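Local structure of uncharacterized protein MJ1062 (Methanocaldococcus jannaschii, 3EO4) at residues K126-I131 with E157-V162; P91-L96 with H110-V115; N22-L27 with L47-H52; V63-L68 with G79-S84; R31-I36 with G98-W103. The protein is of unknown function, but its C-terminal part, the piece described here, is a GNAT-type domain that probably transfers an acyl group. All coordinates share one frame; numbering follows the deposited sequence.

Interaction 1: residues K126-I131 with E157-V162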
# COMPACT_ATOMS: atom_id res chain seq x y z
N LYS A 126 -16.15 24.55 14.01
CA LYS A 126 -15.08 24.77 13.01
C LYS A 126 -14.22 23.53 12.82
O LYS A 126 -14.18 22.64 13.70
CB LYS A 126 -14.13 25.90 13.42
CG LYS A 126 -14.68 26.92 14.33
CD LYS A 126 -13.58 27.58 15.13
CE LYS A 126 -13.92 29.03 15.38
NZ LYS A 126 -14.20 29.75 14.07
N ALA A 127 -13.48 23.52 11.70
CA ALA A 127 -12.52 22.48 11.36
C ALA A 127 -11.52 23.06 10.37
O ALA A 127 -11.83 24.05 9.69
CB ALA A 127 -13.21 21.21 10.77
N HIS A 128 -10.34 22.46 10.30
CA HIS A 128 -9.32 22.93 9.37
C HIS A 128 -8.54 21.81 8.72
O HIS A 128 -8.66 20.66 9.12
CB HIS A 128 -8.39 23.97 10.03
CG HIS A 128 -7.48 23.40 11.07
ND1 HIS A 128 -7.81 23.34 12.41
CD2 HIS A 128 -6.22 22.92 10.99
CE1 HIS A 128 -6.81 22.82 13.09
NE2 HIS A 128 -5.83 22.56 12.26
N ALA A 129 -7.75 22.15 7.71
CA ALA A 129 -6.86 21.22 7.02
C ALA A 129 -5.52 21.94 6.84
O ALA A 129 -5.50 23.15 6.67
CB ALA A 129 -7.45 20.83 5.66
N ARG A 130 -4.41 21.22 6.94
CA ARG A 130 -3.08 21.77 6.65
C ARG A 130 -2.67 21.22 5.30
O ARG A 130 -2.70 20.00 5.11
CB ARG A 130 -2.02 21.38 7.72
CG ARG A 130 -2.44 21.66 9.16
CD ARG A 130 -1.32 21.27 10.18
NE ARG A 130 -0.21 22.19 10.06
CZ ARG A 130 0.18 23.07 10.97
NH1 ARG A 130 -0.45 23.16 12.15
NH2 ARG A 130 1.22 23.84 10.70
N ILE A 131 -2.33 22.10 4.37
CA ILE A 131 -2.06 21.67 3.00
C ILE A 131 -0.78 22.28 2.43
O ILE A 131 -0.55 23.50 2.55
CB ILE A 131 -3.27 21.95 2.04
CG1 ILE A 131 -4.61 21.50 2.65
CG2 ILE A 131 -3.09 21.23 0.70
CD1 ILE A 131 -5.86 21.99 1.87
N GLU A 157 3.33 25.53 3.60
CA GLU A 157 2.14 24.89 4.15
C GLU A 157 1.10 25.97 4.55
O GLU A 157 1.46 27.01 5.13
CB GLU A 157 2.54 24.06 5.37
CG GLU A 157 1.48 23.16 5.95
CD GLU A 157 1.91 22.53 7.27
OE1 GLU A 157 2.25 23.28 8.20
OE2 GLU A 157 1.91 21.29 7.37
N TRP A 158 -0.17 25.71 4.24
CA TRP A 158 -1.26 26.65 4.50
C TRP A 158 -2.38 26.01 5.28
O TRP A 158 -2.72 24.85 5.06
CB TRP A 158 -1.83 27.14 3.17
CG TRP A 158 -0.86 27.93 2.44
CD1 TRP A 158 -0.02 27.49 1.47
CD2 TRP A 158 -0.54 29.30 2.67
NE1 TRP A 158 0.79 28.51 1.06
CE2 TRP A 158 0.50 29.64 1.78
CE3 TRP A 158 -1.05 30.29 3.53
CZ2 TRP A 158 1.04 30.91 1.72
CZ3 TRP A 158 -0.50 31.56 3.47
CH2 TRP A 158 0.53 31.86 2.57
N ILE A 159 -2.98 26.79 6.18
CA ILE A 159 -4.17 26.36 6.89
C ILE A 159 -5.38 26.92 6.16
O ILE A 159 -5.39 28.11 5.77
CB ILE A 159 -4.20 26.91 8.32
CG1 ILE A 159 -2.81 26.82 8.98
CG2 ILE A 159 -5.34 26.27 9.13
CD1 ILE A 159 -2.19 25.45 8.95
N TYR A 160 -6.37 26.04 5.97
CA TYR A 160 -7.63 26.31 5.34
C TYR A 160 -8.70 25.94 6.38
O TYR A 160 -8.64 24.85 6.94
CB TYR A 160 -7.81 25.38 4.13
CG TYR A 160 -6.98 25.75 2.93
CD1 TYR A 160 -7.57 26.34 1.83
CD2 TYR A 160 -5.60 25.49 2.88
CE1 TYR A 160 -6.82 26.71 0.72
CE2 TYR A 160 -4.83 25.84 1.78
CZ TYR A 160 -5.46 26.46 0.71
OH TYR A 160 -4.75 26.80 -0.39
N GLU A 161 -9.67 26.84 6.62
CA GLU A 161 -10.65 26.63 7.69
C GLU A 161 -12.05 26.69 7.15
O GLU A 161 -12.31 27.33 6.13
CB GLU A 161 -10.52 27.66 8.81
CG GLU A 161 -9.13 27.79 9.36
CD GLU A 161 -9.05 28.45 10.74
OE1 GLU A 161 -7.99 28.29 11.40
OE2 GLU A 161 -10.04 29.10 11.17
N VAL A 162 -12.97 26.04 7.86
CA VAL A 162 -14.37 26.07 7.48
C VAL A 162 -15.21 26.18 8.75
O VAL A 162 -14.82 25.67 9.82
CB VAL A 162 -14.76 24.80 6.67
CG1 VAL A 162 -15.08 23.63 7.60
CG2 VAL A 162 -15.91 25.08 5.70
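Arg130 leans across to Glu157 and Ile159, and most of its side chain finds a partner there. Arg130 CB lies 3.9 Å from Glu157 OE2. Arg130 CG rests on the Ile159 tip, 3.8 Å from CD1. The chain then bends at CD (chi3 70°), which swings the guanidinium over that same methyl: Ile159 CD1 sits over the centre of one face, 3.9 Å from Arg130 CZ. At the edge, Arg130 NH2 gives Glu157 OE1 a nearly straight 2.8 Å bond within the guanidinium plane, the core of a salt bridge, while NE adds only a weak one. Glu157 OE1 is met from above the carboxylate plane, and the two flat groups are turned 62° apart. Arg154 makes a salt bridge with the other oxygen, OE2. The pair sits on a regular antiparallel pairing of strands 126-132 and 157-163, part of the C-terminal sheet of the GNAT fold. Ala127, Ala129 and Ile131 form hydrogen-bonded pairs with Val162, Tyr160 and Trp158. On the face of Ile131, its CD1 lies off-centre over the Tyr160 ring, 4.1 Å from the centroid, in a CH-pi contact. On the Arg130 face, His128 runs alongside Ile159, and His128 ND1 is hydrogen-bonded to Asn90.

Interaction 2: residues P91-L96 with H110-V115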
# COMPACT_ATOMS: atom_id res chain seq x y z
N PRO A 91 -10.74 21.17 15.15
CA PRO A 91 -9.97 19.99 14.81
C PRO A 91 -9.44 20.01 13.37
O PRO A 91 -10.01 20.68 12.47
CB PRO A 91 -10.98 18.84 15.00
CG PRO A 91 -12.29 19.47 14.87
CD PRO A 91 -12.15 20.84 15.44
N GLU A 92 -8.36 19.27 13.18
CA GLU A 92 -7.67 19.16 11.91
C GLU A 92 -8.10 17.89 11.16
O GLU A 92 -8.12 16.79 11.74
CB GLU A 92 -6.17 19.16 12.15
CG GLU A 92 -5.37 19.05 10.87
CD GLU A 92 -3.87 19.09 11.13
OE1 GLU A 92 -3.46 19.68 12.13
OE2 GLU A 92 -3.10 18.55 10.32
N ILE A 93 -8.42 18.06 9.87
CA ILE A 93 -8.85 16.93 9.02
C ILE A 93 -7.71 16.55 8.08
O ILE A 93 -7.14 17.41 7.41
CB ILE A 93 -10.06 17.30 8.11
CG1 ILE A 93 -11.15 18.05 8.87
CG2 ILE A 93 -10.61 16.07 7.31
CD1 ILE A 93 -11.75 17.26 9.91
N GLY A 94 -7.42 15.25 8.01
CA GLY A 94 -6.46 14.70 7.04
C GLY A 94 -7.13 13.69 6.11
O GLY A 94 -8.08 12.98 6.51
N ILE A 95 -6.67 13.63 4.86
CA ILE A 95 -7.28 12.71 3.90
C ILE A 95 -6.19 12.18 2.96
O ILE A 95 -5.26 12.91 2.61
CB ILE A 95 -8.46 13.40 3.08
CG1 ILE A 95 -9.02 12.52 1.96
CG2 ILE A 95 -8.01 14.72 2.44
CD1 ILE A 95 -10.29 11.78 2.34
N LEU A 96 -6.33 10.93 2.53
CA LEU A 96 -5.40 10.30 1.63
C LEU A 96 -6.20 9.27 0.85
O LEU A 96 -6.86 8.45 1.46
CB LEU A 96 -4.34 9.61 2.49
CG LEU A 96 -3.26 8.65 2.02
CD1 LEU A 96 -2.45 8.27 3.28
CD2 LEU A 96 -3.79 7.39 1.38
N HIS A 110 -16.26 13.53 -0.74
CA HIS A 110 -17.36 12.87 -0.02
C HIS A 110 -16.92 12.31 1.33
O HIS A 110 -17.69 12.33 2.27
CB HIS A 110 -17.93 11.74 -0.86
CG HIS A 110 -18.73 12.21 -2.03
ND1 HIS A 110 -18.24 13.09 -2.98
CD2 HIS A 110 -20.00 11.93 -2.42
CE1 HIS A 110 -19.16 13.33 -3.88
NE2 HIS A 110 -20.24 12.64 -3.57
N SER A 111 -15.71 11.80 1.41
CA SER A 111 -15.19 11.27 2.68
C SER A 111 -15.03 12.38 3.70
O SER A 111 -15.46 12.24 4.86
CB SER A 111 -13.83 10.58 2.49
OG SER A 111 -13.93 9.47 1.65
N VAL A 112 -14.42 13.48 3.28
CA VAL A 112 -14.26 14.61 4.18
C VAL A 112 -15.64 15.13 4.63
O VAL A 112 -15.85 15.37 5.82
CB VAL A 112 -13.38 15.72 3.58
CG1 VAL A 112 -13.45 16.98 4.43
CG2 VAL A 112 -11.92 15.21 3.44
N SER A 113 -16.60 15.24 3.72
CA SER A 113 -17.91 15.74 4.13
C SER A 113 -18.60 14.82 5.14
O SER A 113 -19.29 15.31 6.05
CB SER A 113 -18.80 16.05 2.94
OG SER A 113 -19.30 14.84 2.46
N LEU A 114 -18.41 13.50 5.00
CA LEU A 114 -18.85 12.55 6.04
C LEU A 114 -18.25 12.88 7.43
O LEU A 114 -18.94 12.89 8.43
CB LEU A 114 -18.56 11.09 5.63
CG LEU A 114 -19.43 10.41 4.55
CD1 LEU A 114 -18.88 9.04 4.17
CD2 LEU A 114 -20.90 10.27 5.01
N VAL A 115 -16.97 13.16 7.48
CA VAL A 115 -16.30 13.56 8.73
C VAL A 115 -16.85 14.89 9.28
O VAL A 115 -17.15 14.97 10.46
CB VAL A 115 -14.76 13.60 8.57
CG1 VAL A 115 -14.09 14.19 9.80
CG2 VAL A 115 -14.22 12.20 8.31
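Val112, with chi1 at 170°, turns one methyl to each of two isoleucines on strand 92-97. Val112 CG1, trans to its amide nitrogen, meets Ile93 CG2 at 4.1 Å, while Val112 CG2 lies 3.9 Å from Ile95 CB. In Ile93, chi1 of -45° and chi2 of -64° carry CD1 toward Val115, where it meets Val115 CG1 tip to tip at 3.9 Å. In Ile95, CG1 lies opposite the amide nitrogen and CD1 packs on Ser111 CB at 3.7 Å. The hydroxyl of Ser111 takes no part, being bonded to Ile107 O in the preceding turn. Ile93 and Ile95 point toward the helix, with Gly94 between them. Strand and helix run roughly antiparallel, their axes 9.4 Å apart at closest approach, so helix 107-121 lies against the face of the sheet; Val115 also touches Val83 and Trp65 there, and Leu141 and Phe142 of helix 136-144 close in on Val112 and Ile95. This is the fourth-strand and following-helix unit of the GNAT fold, whose connecting loop holds the pyrophosphate of coenzyme A in relatives. No hydrogen bond crosses between the two segments. The joint is made by branched aliphatic groups fitted together, so shape and burial, rather than polar bonding, probably set how the helix lies on the strand.

Interaction 3: residues N22-L27 with L47-H52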
# COMPACT_ATOMS: atom_id res chain seq x y z
N ASN A 22 -5.27 -4.32 11.88
CA ASN A 22 -5.10 -5.06 10.63
C ASN A 22 -4.89 -4.19 9.39
O ASN A 22 -4.37 -4.66 8.37
CB ASN A 22 -6.29 -6.01 10.42
CG ASN A 22 -6.42 -7.04 11.53
OD1 ASN A 22 -5.48 -7.79 11.83
ND2 ASN A 22 -7.59 -7.07 12.18
N ASP A 23 -5.27 -2.92 9.48
CA ASP A 23 -5.20 -1.97 8.35
C ASP A 23 -3.86 -1.26 8.31
O ASP A 23 -3.59 -0.50 7.38
CB ASP A 23 -6.31 -0.91 8.47
CG ASP A 23 -7.73 -1.50 8.41
OD1 ASP A 23 -8.59 -1.15 9.26
OD2 ASP A 23 -7.99 -2.31 7.52
N LEU A 24 -3.02 -1.52 9.31
CA LEU A 24 -1.83 -0.70 9.57
C LEU A 24 -0.81 -0.77 8.45
O LEU A 24 -0.22 0.25 8.07
CB LEU A 24 -1.19 -1.06 10.90
CG LEU A 24 -1.79 -0.46 12.18
CD1 LEU A 24 -1.03 -0.95 13.40
CD2 LEU A 24 -1.78 1.07 12.16
N GLU A 25 -0.62 -1.98 7.91
CA GLU A 25 0.35 -2.23 6.84
C GLU A 25 -0.11 -1.60 5.54
O GLU A 25 0.69 -1.12 4.79
CB GLU A 25 0.64 -3.73 6.62
CG GLU A 25 1.11 -4.52 7.89
CD GLU A 25 -0.07 -5.19 8.61
OE1 GLU A 25 -1.08 -4.51 8.91
OE2 GLU A 25 -0.02 -6.42 8.86
N LEU A 26 -1.42 -1.65 5.28
CA LEU A 26 -1.97 -1.04 4.08
C LEU A 26 -1.84 0.49 4.16
O LEU A 26 -1.39 1.12 3.20
CB LEU A 26 -3.42 -1.44 3.89
CG LEU A 26 -4.23 -0.70 2.83
CD1 LEU A 26 -3.58 -0.86 1.47
CD2 LEU A 26 -5.66 -1.31 2.79
N LEU A 27 -2.24 1.05 5.30
CA LEU A 27 -2.02 2.47 5.56
C LEU A 27 -0.55 2.85 5.41
O LEU A 27 -0.23 3.83 4.73
CB LEU A 27 -2.58 2.90 6.91
CG LEU A 27 -2.46 4.42 7.18
CD1 LEU A 27 -3.37 5.31 6.27
CD2 LEU A 27 -2.66 4.78 8.68
N LEU A 47 8.18 5.12 4.97
CA LEU A 47 8.11 4.99 6.44
C LEU A 47 8.81 3.75 6.95
O LEU A 47 9.00 2.80 6.21
CB LEU A 47 6.65 4.94 6.86
CG LEU A 47 5.89 6.20 7.27
CD1 LEU A 47 6.41 7.50 6.62
CD2 LEU A 47 4.41 6.00 7.05
N LYS A 48 9.19 3.74 8.22
CA LYS A 48 9.65 2.50 8.85
C LYS A 48 8.54 2.02 9.78
O LYS A 48 7.85 2.83 10.40
CB LYS A 48 10.96 2.74 9.62
CG LYS A 48 12.01 3.39 8.75
CD LYS A 48 13.37 3.51 9.44
CE LYS A 48 14.21 4.51 8.69
NZ LYS A 48 15.57 4.61 9.29
N TRP A 49 8.34 0.70 9.85
CA TRP A 49 7.33 0.14 10.75
C TRP A 49 7.44 0.72 12.18
O TRP A 49 6.43 1.16 12.74
CB TRP A 49 7.42 -1.39 10.77
CG TRP A 49 6.43 -2.02 11.72
CD1 TRP A 49 6.72 -2.62 12.91
CD2 TRP A 49 5.01 -2.14 11.53
NE1 TRP A 49 5.56 -3.08 13.49
CE2 TRP A 49 4.50 -2.79 12.67
CE3 TRP A 49 4.12 -1.73 10.52
CZ2 TRP A 49 3.13 -3.08 12.82
CZ3 TRP A 49 2.75 -2.00 10.68
CH2 TRP A 49 2.28 -2.68 11.82
N GLU A 50 8.64 0.75 12.75
CA GLU A 50 8.78 1.25 14.12
C GLU A 50 8.20 2.66 14.29
O GLU A 50 7.48 2.91 15.24
CB GLU A 50 10.24 1.15 14.62
CG GLU A 50 11.15 2.21 14.05
CD GLU A 50 12.41 1.63 13.46
OE1 GLU A 50 13.45 1.67 14.17
OE2 GLU A 50 12.36 1.14 12.29
N GLU A 51 8.43 3.55 13.31
CA GLU A 51 7.86 4.90 13.32
C GLU A 51 6.34 4.87 13.15
O GLU A 51 5.60 5.56 13.84
CB GLU A 51 8.41 5.73 12.16
CG GLU A 51 9.93 5.86 12.10
CD GLU A 51 10.41 6.41 10.74
OE1 GLU A 51 9.66 6.36 9.72
OE2 GLU A 51 11.58 6.88 10.71
N HIS A 52 5.89 4.08 12.19
CA HIS A 52 4.48 3.93 11.94
C HIS A 52 3.73 3.37 13.16
O HIS A 52 2.63 3.82 13.50
CB HIS A 52 4.29 3.03 10.73
CG HIS A 52 2.87 2.91 10.29
ND1 HIS A 52 2.12 4.00 9.89
CD2 HIS A 52 2.07 1.83 10.14
CE1 HIS A 52 0.92 3.59 9.54
NE2 HIS A 52 0.86 2.28 9.68
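Trp49, one residue past the N-cap Lys48, reaches Leu24 and Glu25 with the far end of its six-membered ring. Its CG is trans to the backbone nitrogen (chi1 178°), which stretches the indole across to the other helix. There Trp49 CH2 lies 3.9 Å from Leu24 CB, the two side chains crossing at about a right angle, and Trp49 CZ3 touches Glu25 CG at 4.1 Å. Further along, Glu51 turns back to its own helix start, where OE1 accepts the amide of Lys48. His52 carries the polar link: His52 NE2 donates to Leu24 O at 2.8 Å. The bond is clearly bent, 131° at the hydrogen, and the oxygen lies 30° out of the imidazole plane. Two leucine methyls also touch the ring, Leu24 CD2 at 3.8 Å from His52 NE2 and Leu27 CD2 at the ring edge, 3.9 Å from His52 CE1, so apolar groups lie close to the one hydrogen bond. Helices 24-31 and 49-58, which lie between strands 13-18 and 63-71 of the GNAT core, are thus joined. Leu27 also touches Ser80 of strand 74-84. The second subunit reaches the contact too: its Lys77 forms a salt bridge with Glu25 and its Arg76 a cation-pi contact with Trp49.

Interaction 4: residues V63-L68 with G79-S84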
# COMPACT_ATOMS: atom_id res chain seq x y z
N VAL A 63 -9.38 10.49 15.53
CA VAL A 63 -10.08 9.33 15.04
C VAL A 63 -9.55 9.13 13.61
O VAL A 63 -9.37 10.11 12.88
CB VAL A 63 -11.59 9.56 15.02
CG1 VAL A 63 -12.32 8.45 14.20
CG2 VAL A 63 -12.15 9.66 16.44
N ASP A 64 -9.29 7.87 13.24
CA ASP A 64 -8.90 7.54 11.87
C ASP A 64 -9.89 6.56 11.27
O ASP A 64 -10.32 5.60 11.94
CB ASP A 64 -7.51 6.91 11.84
CG ASP A 64 -6.44 7.87 12.28
OD1 ASP A 64 -5.78 8.47 11.39
OD2 ASP A 64 -6.26 8.03 13.51
N TRP A 65 -10.26 6.79 10.03
CA TRP A 65 -11.16 5.88 9.31
C TRP A 65 -10.45 5.35 8.07
O TRP A 65 -9.56 5.99 7.52
CB TRP A 65 -12.44 6.58 8.85
CG TRP A 65 -13.41 7.10 9.87
CD1 TRP A 65 -14.55 6.46 10.32
CD2 TRP A 65 -13.41 8.40 10.50
NE1 TRP A 65 -15.23 7.27 11.20
CE2 TRP A 65 -14.56 8.47 11.33
CE3 TRP A 65 -12.55 9.51 10.46
CZ2 TRP A 65 -14.87 9.59 12.12
CZ3 TRP A 65 -12.86 10.64 11.25
CH2 TRP A 65 -14.01 10.67 12.07
N ILE A 66 -10.86 4.16 7.65
CA ILE A 66 -10.59 3.65 6.33
C ILE A 66 -11.78 4.05 5.46
O ILE A 66 -12.94 3.94 5.88
CB ILE A 66 -10.51 2.09 6.35
CG1 ILE A 66 -9.46 1.62 7.36
CG2 ILE A 66 -10.18 1.55 4.98
CD1 ILE A 66 -8.04 2.16 7.06
N ILE A 67 -11.48 4.47 4.23
CA ILE A 67 -12.49 4.79 3.23
C ILE A 67 -12.76 3.55 2.37
O ILE A 67 -11.85 2.99 1.78
CB ILE A 67 -12.00 5.93 2.32
CG1 ILE A 67 -11.56 7.15 3.15
CG2 ILE A 67 -13.06 6.25 1.26
CD1 ILE A 67 -10.77 8.19 2.37
N LEU A 68 -14.01 3.13 2.32
CA LEU A 68 -14.40 1.97 1.57
C LEU A 68 -15.16 2.41 0.34
O LEU A 68 -16.00 3.28 0.43
CB LEU A 68 -15.31 1.12 2.43
CG LEU A 68 -14.76 0.06 3.40
CD1 LEU A 68 -13.33 0.26 3.85
CD2 LEU A 68 -15.72 -0.15 4.58
N GLY A 79 -8.61 4.35 0.75
CA GLY A 79 -7.90 5.47 1.36
C GLY A 79 -8.14 5.56 2.85
O GLY A 79 -8.69 4.64 3.47
N SER A 80 -7.72 6.69 3.43
CA SER A 80 -7.96 6.94 4.82
C SER A 80 -8.32 8.40 5.06
O SER A 80 -7.75 9.30 4.41
CB SER A 80 -6.74 6.58 5.64
OG SER A 80 -7.04 6.76 7.03
N VAL A 81 -9.22 8.63 6.01
CA VAL A 81 -9.61 10.00 6.41
C VAL A 81 -9.56 10.04 7.93
O VAL A 81 -9.83 9.02 8.59
CB VAL A 81 -10.99 10.42 5.82
CG1 VAL A 81 -12.14 9.61 6.42
CG2 VAL A 81 -11.23 11.95 5.93
N ASN A 82 -9.18 11.19 8.49
CA ASN A 82 -8.90 11.32 9.92
C ASN A 82 -9.17 12.75 10.42
O ASN A 82 -9.17 13.69 9.62
CB ASN A 82 -7.44 10.92 10.24
CG ASN A 82 -6.41 11.86 9.61
OD1 ASN A 82 -6.45 13.08 9.82
ND2 ASN A 82 -5.46 11.30 8.88
N VAL A 83 -9.45 12.87 11.73
CA VAL A 83 -9.56 14.16 12.44
C VAL A 83 -8.71 14.07 13.68
O VAL A 83 -8.74 13.07 14.38
CB VAL A 83 -11.00 14.52 12.90
CG1 VAL A 83 -11.91 14.56 11.72
CG2 VAL A 83 -11.54 13.49 13.85
N SER A 84 -7.96 15.13 13.95
CA SER A 84 -7.11 15.15 15.12
C SER A 84 -7.30 16.51 15.79
O SER A 84 -8.03 17.36 15.26
CB SER A 84 -5.66 14.90 14.70
OG SER A 84 -5.23 15.86 13.75
O HOH W 1 -5.34 8.10 8.63
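Backbone hydrogen bonds pair Val63 with Val83 and Trp65 with Val81, each in both directions. Trp65 O accepts two bonds: Val81 N reaches it at 3.1 Å, and Ser80 OG, placed opposite its own backbone nitrogen (chi1 -176°), adds a 2.7 Å bond from the opposite face of the carbonyl. That second bond ties a serine side chain to the neighbouring strand's backbone. A water links the polar side chains on the same face: it donates to Asp64 OD1 at 2.8 Å and to Ser80 OG, and accepts from Asn82 ND2 in a longer bond. Asp64 and Asn82 lie side by side, their flat ends turned 62° apart, with Asp64 OD1 3.2 Å from Asn82 CB. The carboxylate also makes salt bridges with Arg59 and Arg62, and Asn82 ND2 is hydrogen-bonded to a bound MES, a buffer molecule probably from the crystallisation liquor. The strands are the two arms of a beta hairpin, 63-71 and 74-84, in the middle of the antiparallel sheet of the GNAT fold. Apolar contacts occupy the other face, under helix 107-121. Trp65 CZ3 turns the edge of the indole to Val83, 4.1 Å from CG1, while Trp65 CB packs on Val81 CG1 at 3.9 Å. Beside Gly79, which has no side chain, Ile67 CD1 settles on the backbone, 3.6 Å from Ser80 N.

Interaction 5: residues R31-I36 with G98-W103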
# COMPACT_ATOMS: atom_id res chain seq x y z
N ARG A 31 1.23 5.55 2.57
CA ARG A 31 2.08 6.68 2.99
C ARG A 31 3.55 6.58 2.61
O ARG A 31 4.31 7.54 2.80
CB ARG A 31 1.98 6.88 4.52
CG ARG A 31 0.55 7.17 4.97
CD ARG A 31 0.52 7.66 6.41
NE ARG A 31 0.47 9.13 6.48
CZ ARG A 31 1.52 9.93 6.56
NH1 ARG A 31 1.33 11.25 6.60
NH2 ARG A 31 2.77 9.44 6.60
N SER A 32 3.97 5.39 2.17
CA SER A 32 5.35 5.15 1.79
C SER A 32 5.49 5.25 0.29
O SER A 32 6.54 5.01 -0.25
CB SER A 32 5.83 3.78 2.29
OG SER A 32 5.69 3.67 3.71
N ASN A 33 4.41 5.63 -0.39
CA ASN A 33 4.48 5.84 -1.81
C ASN A 33 4.90 7.29 -2.11
O ASN A 33 4.17 8.21 -1.75
CB ASN A 33 3.12 5.51 -2.43
CG ASN A 33 3.19 5.34 -3.92
OD1 ASN A 33 3.84 6.09 -4.60
ND2 ASN A 33 2.48 4.35 -4.43
N PRO A 34 6.08 7.49 -2.74
CA PRO A 34 6.63 8.80 -3.09
C PRO A 34 5.67 9.68 -3.88
O PRO A 34 5.81 10.91 -3.85
CB PRO A 34 7.84 8.46 -3.97
CG PRO A 34 8.21 7.09 -3.59
CD PRO A 34 6.95 6.40 -3.22
N LEU A 35 4.75 9.04 -4.61
CA LEU A 35 3.73 9.73 -5.40
C LEU A 35 2.69 10.38 -4.49
O LEU A 35 1.94 11.26 -4.91
CB LEU A 35 3.02 8.71 -6.32
CG LEU A 35 3.45 8.42 -7.76
CD1 LEU A 35 4.87 8.89 -8.12
CD2 LEU A 35 3.23 6.95 -8.04
N ILE A 36 2.63 9.90 -3.25
CA ILE A 36 1.76 10.43 -2.24
C ILE A 36 2.54 11.32 -1.27
O ILE A 36 2.09 12.43 -0.96
CB ILE A 36 1.02 9.31 -1.48
CG1 ILE A 36 0.03 8.63 -2.44
CG2 ILE A 36 0.24 9.87 -0.29
CD1 ILE A 36 -0.73 7.46 -1.86
N GLY A 98 -5.45 6.24 -1.46
CA GLY A 98 -4.36 5.36 -1.85
C GLY A 98 -4.34 4.88 -3.30
O GLY A 98 -3.26 4.75 -3.86
N GLU A 99 -5.49 4.61 -3.93
CA GLU A 99 -5.49 4.21 -5.34
C GLU A 99 -5.40 5.45 -6.17
O GLU A 99 -6.22 6.34 -6.00
CB GLU A 99 -6.79 3.50 -5.77
CG GLU A 99 -7.18 2.36 -4.93
CD GLU A 99 -8.24 1.45 -5.56
OE1 GLU A 99 -8.66 0.54 -4.84
OE2 GLU A 99 -8.65 1.63 -6.74
N PHE A 100 -4.48 5.46 -7.14
CA PHE A 100 -4.11 6.67 -7.90
C PHE A 100 -5.05 7.09 -9.01
O PHE A 100 -5.15 8.28 -9.32
CB PHE A 100 -2.71 6.54 -8.48
CG PHE A 100 -1.66 6.40 -7.45
CD1 PHE A 100 -0.90 7.51 -7.09
CD2 PHE A 100 -1.46 5.18 -6.80
CE1 PHE A 100 0.09 7.39 -6.11
CE2 PHE A 100 -0.48 5.05 -5.84
CZ PHE A 100 0.29 6.16 -5.47
N PHE A 101 -5.69 6.12 -9.64
CA PHE A 101 -6.56 6.42 -10.78
C PHE A 101 -8.02 6.61 -10.34
O PHE A 101 -8.94 6.51 -11.14
CB PHE A 101 -6.41 5.35 -11.87
CG PHE A 101 -5.09 5.42 -12.59
CD1 PHE A 101 -4.90 6.32 -13.65
CD2 PHE A 101 -4.03 4.59 -12.22
CE1 PHE A 101 -3.67 6.39 -14.34
CE2 PHE A 101 -2.79 4.66 -12.90
CZ PHE A 101 -2.62 5.56 -13.97
N LEU A 102 -8.18 6.88 -9.05
CA LEU A 102 -9.44 7.29 -8.43
C LEU A 102 -9.45 8.79 -8.16
O LEU A 102 -10.51 9.41 -8.12
CB LEU A 102 -9.63 6.59 -7.08
CG LEU A 102 -9.99 5.11 -7.08
CD1 LEU A 102 -10.33 4.64 -5.65
CD2 LEU A 102 -11.12 4.83 -8.02
N TRP A 103 -8.25 9.34 -7.92
CA TRP A 103 -8.06 10.78 -7.77
C TRP A 103 -8.85 11.54 -8.82
O TRP A 103 -8.94 11.11 -9.97
CB TRP A 103 -6.57 11.16 -7.83
CG TRP A 103 -5.72 10.62 -6.68
CD1 TRP A 103 -6.08 9.69 -5.76
CD2 TRP A 103 -4.34 10.95 -6.40
NE1 TRP A 103 -5.04 9.46 -4.88
CE2 TRP A 103 -3.96 10.21 -5.26
CE3 TRP A 103 -3.41 11.83 -6.98
CZ2 TRP A 103 -2.67 10.31 -4.69
CZ3 TRP A 103 -2.13 11.93 -6.41
CH2 TRP A 103 -1.77 11.16 -5.28
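Phe100 pushes its ring into a corner formed by Asn33, Leu35 and Ile36. It comes from a type I beta turn, Glu99 to Leu102, in the loop between strand 92-97 and helix 107-121 of the GNAT fold. Asn33 comes from the opposite direction, and Asn33 ND2 lies at the edge of the ring, 3.0 Å from Phe100 CZ, with the amide and ring planes 52° apart. Bonds at both ends probably hold the amide's rotation: OD1 caps the short helix by accepting Leu35 N, while ND2 donates to Ser32 O of the second subunit. Leu35 crosses Phe100 at about a right angle, Leu35 CB lying 3.2 Å from Phe100 CE1; this distance and that to Asn33 ND2 are unusually short and of doubtful exactness. Ile36, with CG1 beside its own amide nitrogen (chi1 -68°), touches two aromatics: Ile36 CG1 is 3.9 Å from Phe100 CE1 and equally 3.9 Å from Trp103 CZ2, the latter at the indole edge. Trp103 itself is held by NE1, bonded to Ile97 O. Its outer edge also meets backbone, with Trp103 CH2 3.7 Å from Leu35 O. Ile36 CD1 stops against the bare backbone of the loop, 4.2 Å from Gly98 CA.

The five contacts run through one GNAT domain. Interactions 2 and 4 have centres 7 Å apart and share the antiparallel sheet, strand 92-97 lying beside strand 74-84. Interaction 1 sits about 11 Å from interaction 2, centre to centre, joined by probable backbone hydrogen bonds of His128 with Pro91 and Ile93, so strand 126-132 lies alongside the beginning of strand 92-97. Interaction 3 lies about 26 Å from interaction 1, centre to centre, on the opposite side of the chain's centre. Its segments alternate along the sequence with those of interaction 5; both touch the second subunit, placing the dimer interface at that end. Interaction 4 is nested in the loop closed by interaction 5, and interaction 1 closes the chain.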